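Local coordinates for protein putative cell surface hydrolase (Lactobacillus plantarum, PDB 3LP5) that is a putative cell-surface hydrolase of the alpha/beta hydrolase clan, with a substrate and precise function that remain unknown, at residues 70-75 against 105-110; 76-81 against 152-157. All coordinates share one frame; numbering follows the deposited sequence.

Contact 1: 70-75 against 105-110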
loop_
_atom_site.group_PDB
_atom_site.type_symbol
_atom_site.label_atom_id
_atom_site.label_comp_id
_atom_site.label_asym_id
_atom_site.label_seq_id
_atom_site.Cartn_x
_atom_site.Cartn_y
_atom_site.Cartn_z
ATOM N N ASN A 70 -6.078 0.611 14.429
ATOM C CA ASN A 70 -6.129 0.793 12.960
ATOM C C ASN A 70 -7.183 1.793 12.511
ATOM O O ASN A 70 -7.632 1.747 11.363
ATOM C CB ASN A 70 -6.336 -0.554 12.217
ATOM C CG ASN A 70 -7.659 -1.237 12.614
ATOM O OD1 ASN A 70 -8.318 -0.807 13.525
ATOM N ND2 ASN A 70 -8.011 -2.289 11.938
ATOM N N ARG A 71 -7.549 2.715 13.385
ATOM C CA ARG A 71 -8.638 3.672 13.115
ATOM C C ARG A 71 -8.294 4.843 12.213
ATOM O O ARG A 71 -7.121 5.140 11.967
ATOM C CB ARG A 71 -9.157 4.244 14.450
ATOM C CG ARG A 71 -9.905 3.231 15.216
ATOM C CD ARG A 71 -10.505 3.881 16.392
ATOM N NE ARG A 71 -9.631 3.596 17.497
ATOM C CZ ARG A 71 -8.793 4.430 18.057
ATOM N NH1 ARG A 71 -8.733 5.706 17.638
ATOM N NH2 ARG A 71 -8.044 3.978 19.082
ATOM N N ASP A 72 -9.334 5.550 11.760
ATOM C CA ASP A 72 -9.165 6.516 10.684
ATOM C C ASP A 72 -8.637 7.783 11.278
ATOM O O ASP A 72 -8.642 7.923 12.483
ATOM C CB ASP A 72 -10.507 6.818 10.004
ATOM C CG ASP A 72 -10.868 5.802 8.914
ATOM O OD1 ASP A 72 -12.068 5.793 8.500
ATOM O OD2 ASP A 72 -9.992 4.983 8.486
ATOM N N GLY A 73 -8.200 8.700 10.414
ATOM C CA GLY A 73 -7.990 10.105 10.780
ATOM C C GLY A 73 -6.515 10.394 10.984
ATOM O O GLY A 73 -5.749 9.468 11.342
ATOM N N LYS A 74 -6.128 11.665 10.775
ATOM C CA LYS A 74 -4.728 12.080 10.849
ATOM C C LYS A 74 -4.047 11.715 12.180
ATOM O O LYS A 74 -2.915 11.246 12.167
ATOM C CB LYS A 74 -4.558 13.560 10.595
ATOM C CG LYS A 74 -3.110 14.071 10.652
ATOM C CD LYS A 74 -3.115 15.533 10.309
ATOM C CE LYS A 74 -1.754 16.224 10.251
ATOM N NZ LYS A 74 -0.849 15.771 11.316
ATOM N N ALA A 75 -4.728 11.941 13.309
ATOM C CA ALA A 75 -4.121 11.659 14.571
ATOM C C ALA A 75 -3.671 10.174 14.636
ATOM O O ALA A 75 -2.573 9.869 15.155
ATOM C CB ALA A 75 -5.045 11.994 15.664
ATOM N N HIS A 105 -3.236 -0.645 1.466
ATOM C CA HIS A 105 -4.647 -0.651 1.144
ATOM C C HIS A 105 -5.345 0.424 1.944
ATOM O O HIS A 105 -5.164 0.529 3.155
ATOM C CB HIS A 105 -5.281 -2.032 1.422
ATOM C CG HIS A 105 -6.741 -2.081 1.107
ATOM N ND1 HIS A 105 -7.662 -2.685 1.929
ATOM C CD2 HIS A 105 -7.448 -1.574 0.060
ATOM C CE1 HIS A 105 -8.874 -2.554 1.414
ATOM N NE2 HIS A 105 -8.775 -1.881 0.276
ATOM N N SER A 106 -6.131 1.250 1.259
ATOM C CA SER A 106 -6.952 2.245 1.956
ATOM C C SER A 106 -6.001 3.151 2.768
ATOM O O SER A 106 -5.026 3.610 2.212
ATOM C CB SER A 106 -8.021 1.521 2.811
ATOM O OG SER A 106 -8.739 2.426 3.656
ATOM N N ASN A 107 -6.232 3.387 4.060
ATOM C CA ASN A 107 -5.289 4.206 4.855
ATOM C C ASN A 107 -3.874 3.650 4.851
ATOM O O ASN A 107 -2.895 4.365 5.079
ATOM C CB ASN A 107 -5.758 4.270 6.294
ATOM C CG ASN A 107 -7.004 5.135 6.482
ATOM O OD1 ASN A 107 -7.409 5.855 5.609
ATOM N ND2 ASN A 107 -7.621 5.018 7.641
ATOM N N GLY A 108 -3.726 2.367 4.593
ATOM C CA GLY A 108 -2.370 1.789 4.501
ATOM C C GLY A 108 -1.492 2.538 3.497
ATOM O O GLY A 108 -0.260 2.668 3.683
ATOM N N GLY A 109 -2.105 3.072 2.441
ATOM C CA GLY A 109 -1.312 3.795 1.416
ATOM C C GLY A 109 -0.762 5.115 1.977
ATOM O O GLY A 109 0.346 5.529 1.639
ATOM N N LEU A 110 -1.581 5.810 2.789
ATOM C CA LEU A 110 -1.145 7.020 3.495
ATOM C C LEU A 110 -0.083 6.736 4.558
ATOM O O LEU A 110 0.941 7.496 4.721
ATOM C CB LEU A 110 -2.358 7.700 4.209
ATOM C CG LEU A 110 -3.680 7.803 3.448
ATOM C CD1 LEU A 110 -4.667 8.772 4.185
ATOM C CD2 LEU A 110 -3.392 8.284 2.030
HETATM O O HOH W 1 -6.041 2.339 9.226
HETATM O O HOH W 2 -10.171 6.119 5.621
#
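Asn107 is the residue of 105-110 that reaches Asp72, and it follows directly on the strand-to-helix turn. His105 closes strand 99-105, its ring covered on one face by Ser106 CB. Ser106 sits in a strained turn between strand and helix. With Gly108 this fits the nucleophile elbow (GxSxG) of alpha/beta hydrolases, where Ser106 would probably be the nucleophile. Next comes Asn107, whose CG lies beside the backbone N and anti to the carbonyl carbon (chi1 -72°). Its ND2 donates weakly to Asp72 OD2 at 2.5 Å, a doubtfully short distance; the amide and carboxylate planes stand 68° apart and the side chains cross almost perpendicularly. One water donates to Asn107 OD1 (2.8 Å) and, weakly, to Asp72 OD2; another donates to Asn70 O (2.7 Å) and weakly accepts from Asn107 ND2. With an alanine in place of Asn107, Asp72 OD2 is likely to lose its amide partner and both waters one of their contacts. Gly108 N then bonds to His105 O (2.7 Å).

Contact 2: 76-81 against 152-157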
loop_
_atom_site.group_PDB
_atom_site.type_symbol
_atom_site.label_atom_id
_atom_site.label_comp_id
_atom_site.label_asym_id
_atom_site.label_seq_id
_atom_site.Cartn_x
_atom_site.Cartn_y
_atom_site.Cartn_z
ATOM N N ASN A 76 -4.506 9.251 14.116
ATOM C CA ASN A 76 -4.150 7.886 14.106
ATOM C C ASN A 76 -3.100 7.524 13.055
ATOM O O ASN A 76 -2.198 6.713 13.311
ATOM C CB ASN A 76 -5.417 6.985 14.037
ATOM C CG ASN A 76 -6.280 7.175 15.219
ATOM O OD1 ASN A 76 -7.474 7.502 15.116
ATOM N ND2 ASN A 76 -5.696 7.046 16.361
ATOM N N ILE A 77 -3.201 8.151 11.898
ATOM C CA ILE A 77 -2.306 7.882 10.807
ATOM C C ILE A 77 -0.893 8.317 11.213
ATOM O O ILE A 77 0.090 7.621 10.891
ATOM C CB ILE A 77 -2.719 8.688 9.512
ATOM C CG1 ILE A 77 -4.105 8.245 8.989
ATOM C CG2 ILE A 77 -1.589 8.648 8.424
ATOM C CD1 ILE A 77 -4.144 6.913 8.609
ATOM N N ASP A 78 -0.782 9.429 11.937
ATOM C CA ASP A 78 0.584 9.885 12.366
ATOM C C ASP A 78 1.223 8.848 13.300
ATOM O O ASP A 78 2.403 8.593 13.184
ATOM C CB ASP A 78 0.560 11.275 13.031
ATOM C CG ASP A 78 0.347 12.424 12.014
ATOM O OD1 ASP A 78 0.523 12.253 10.785
ATOM O OD2 ASP A 78 -0.009 13.517 12.437
ATOM N N LYS A 79 0.437 8.236 14.200
ATOM C CA LYS A 79 0.957 7.120 15.046
ATOM C C LYS A 79 1.243 5.848 14.273
ATOM O O LYS A 79 2.196 5.148 14.591
ATOM C CB LYS A 79 -0.041 6.761 16.180
ATOM C CG LYS A 79 -0.331 7.909 17.129
ATOM C CD LYS A 79 -1.460 7.577 18.086
ATOM C CE LYS A 79 -1.992 8.836 18.801
ATOM N NZ LYS A 79 -2.663 8.453 20.093
ATOM N N GLN A 80 0.380 5.502 13.322
ATOM C CA GLN A 80 0.591 4.274 12.533
ATOM C C GLN A 80 1.860 4.339 11.703
ATOM O O GLN A 80 2.511 3.320 11.475
ATOM C CB GLN A 80 -0.650 3.927 11.677
ATOM C CG GLN A 80 -1.894 3.608 12.593
ATOM C CD GLN A 80 -3.250 4.092 11.960
ATOM O OE1 GLN A 80 -3.267 4.690 10.892
ATOM N NE2 GLN A 80 -4.371 3.787 12.614
ATOM N N ALA A 81 2.233 5.538 11.281
ATOM C CA ALA A 81 3.506 5.699 10.551
ATOM C C ALA A 81 4.708 5.465 11.440
ATOM O O ALA A 81 5.641 4.857 11.002
ATOM C CB ALA A 81 3.579 7.051 9.864
ATOM N N PHE A 152 -3.563 15.906 4.077
ATOM C CA PHE A 152 -2.874 16.099 2.819
ATOM C C PHE A 152 -1.739 17.149 2.979
ATOM O O PHE A 152 -0.690 17.013 2.380
ATOM C CB PHE A 152 -3.842 16.642 1.772
ATOM C CG PHE A 152 -3.154 16.988 0.464
ATOM C CD1 PHE A 152 -2.707 15.983 -0.387
ATOM C CD2 PHE A 152 -2.887 18.318 0.141
ATOM C CE1 PHE A 152 -2.060 16.284 -1.592
ATOM C CE2 PHE A 152 -2.224 18.632 -1.044
ATOM C CZ PHE A 152 -1.805 17.591 -1.918
ATOM N N LYS A 153 -1.950 18.170 3.793
ATOM C CA LYS A 153 -0.915 19.230 4.014
ATOM C C LYS A 153 0.372 18.583 4.518
ATOM O O LYS A 153 1.453 18.955 4.065
ATOM C CB LYS A 153 -1.416 20.290 5.006
ATOM C CG LYS A 153 -2.436 21.271 4.325
ATOM C CD LYS A 153 -2.903 22.379 5.320
ATOM C CE LYS A 153 -4.148 23.107 4.819
ATOM N NZ LYS A 153 -4.632 24.109 5.844
ATOM N N GLU A 154 0.252 17.582 5.388
ATOM C CA GLU A 154 1.425 16.946 5.932
ATOM C C GLU A 154 2.063 16.042 4.871
ATOM O O GLU A 154 3.253 16.111 4.685
ATOM C CB GLU A 154 1.086 16.148 7.209
ATOM C CG GLU A 154 2.323 15.427 7.813
ATOM C CD GLU A 154 2.044 14.511 9.002
ATOM O OE1 GLU A 154 0.916 13.956 9.176
ATOM O OE2 GLU A 154 2.991 14.268 9.745
ATOM N N LEU A 155 1.295 15.225 4.154
ATOM C CA LEU A 155 1.885 14.418 3.048
ATOM C C LEU A 155 2.505 15.282 1.944
ATOM O O LEU A 155 3.506 14.881 1.359
ATOM C CB LEU A 155 0.873 13.505 2.403
ATOM C CG LEU A 155 0.162 12.565 3.387
ATOM C CD1 LEU A 155 -1.018 11.837 2.724
ATOM C CD2 LEU A 155 1.205 11.493 3.815
ATOM N N TYR A 156 1.935 16.456 1.682
ATOM C CA TYR A 156 2.471 17.259 0.564
ATOM C C TYR A 156 3.721 17.953 1.050
ATOM O O TYR A 156 4.730 18.036 0.353
ATOM C CB TYR A 156 1.429 18.294 0.173
ATOM C CG TYR A 156 1.753 19.110 -1.033
ATOM C CD1 TYR A 156 1.760 18.532 -2.300
ATOM C CD2 TYR A 156 2.017 20.477 -0.920
ATOM C CE1 TYR A 156 2.030 19.303 -3.472
ATOM C CE2 TYR A 156 2.303 21.275 -2.081
ATOM C CZ TYR A 156 2.333 20.664 -3.352
ATOM O OH TYR A 156 2.610 21.450 -4.493
ATOM N N ARG A 157 3.694 18.392 2.301
ATOM C CA ARG A 157 4.844 19.116 2.848
ATOM C C ARG A 157 6.118 18.269 2.859
ATOM O O ARG A 157 7.235 18.801 2.723
ATOM C CB ARG A 157 4.567 19.587 4.290
ATOM C CG ARG A 157 5.692 20.527 4.805
ATOM C CD ARG A 157 5.761 20.635 6.352
ATOM N NE ARG A 157 7.146 20.837 6.898
ATOM C CZ ARG A 157 8.244 21.347 6.274
ATOM N NH1 ARG A 157 8.243 21.787 5.006
ATOM N NH2 ARG A 157 9.389 21.431 6.958
#
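Two carboxylates, those of Asp78 and Glu154, meet with their planes perpendicular, 90° apart, the side chains arriving from opposite directions. Within helix 150-157, away from this meeting, the Phe152 ring has Tyr156 CB over one face, 3.8 Å above the plane and offset toward the rim, and it makes an edge-to-face contact with Tyr190. The setting is the alpha/beta hydrolase fold, where helix 74-92 and helix 150-157 flank helix 107-118; Leu114 of that middle helix touches both Asp78 and Glu154. The backbones stay well apart, with 9.6 Å between Asp78 CA and Glu154 CA, so the contact is made by side-chain ends alone. Glu154 makes the longer reach of the two: its CG is anti to the backbone N (chi1 179°) and the chain runs on extended beyond it. The modelled 2.4 Å between Asp78 OD1 and Glu154 OE1 is too close and therefore doubtful. Nearby positive charge would probably ease the meeting of the two acids. Lys74, one turn before Asp78 on the same helix, forms a salt bridge with Asp78 OD2 and a weak, long ion pair with Glu154 OE1, while Arg118 makes another weak, long pair with Glu154 OE2. That second oxygen, Glu154 OE2, sits 3.4 Å from Asp78 OD1, two acceptors side by side.

In the fold
Both contacts draw on helix 74-92, and their centres lie about 9 Å apart. Neither is core. Contact 1 is partly buried, with Asn107 itself buried, and sits at the start of that helix, where neutral amide, acid and water chemistry joins a loop to the probable nucleophile elbow. Contact 2, a few residues further along, is a surface meeting of charged groups, neither acid buried, linking the same helix to 150-157. Direct bridges also exist: Arg71 O of contact 1 accepts a probable hydrogen bond from Gln80 NE2 of contact 2 (3.1 Å), and Lys74 of contact 1 reaches Glu154 of contact 2 in a long, weak ion pair.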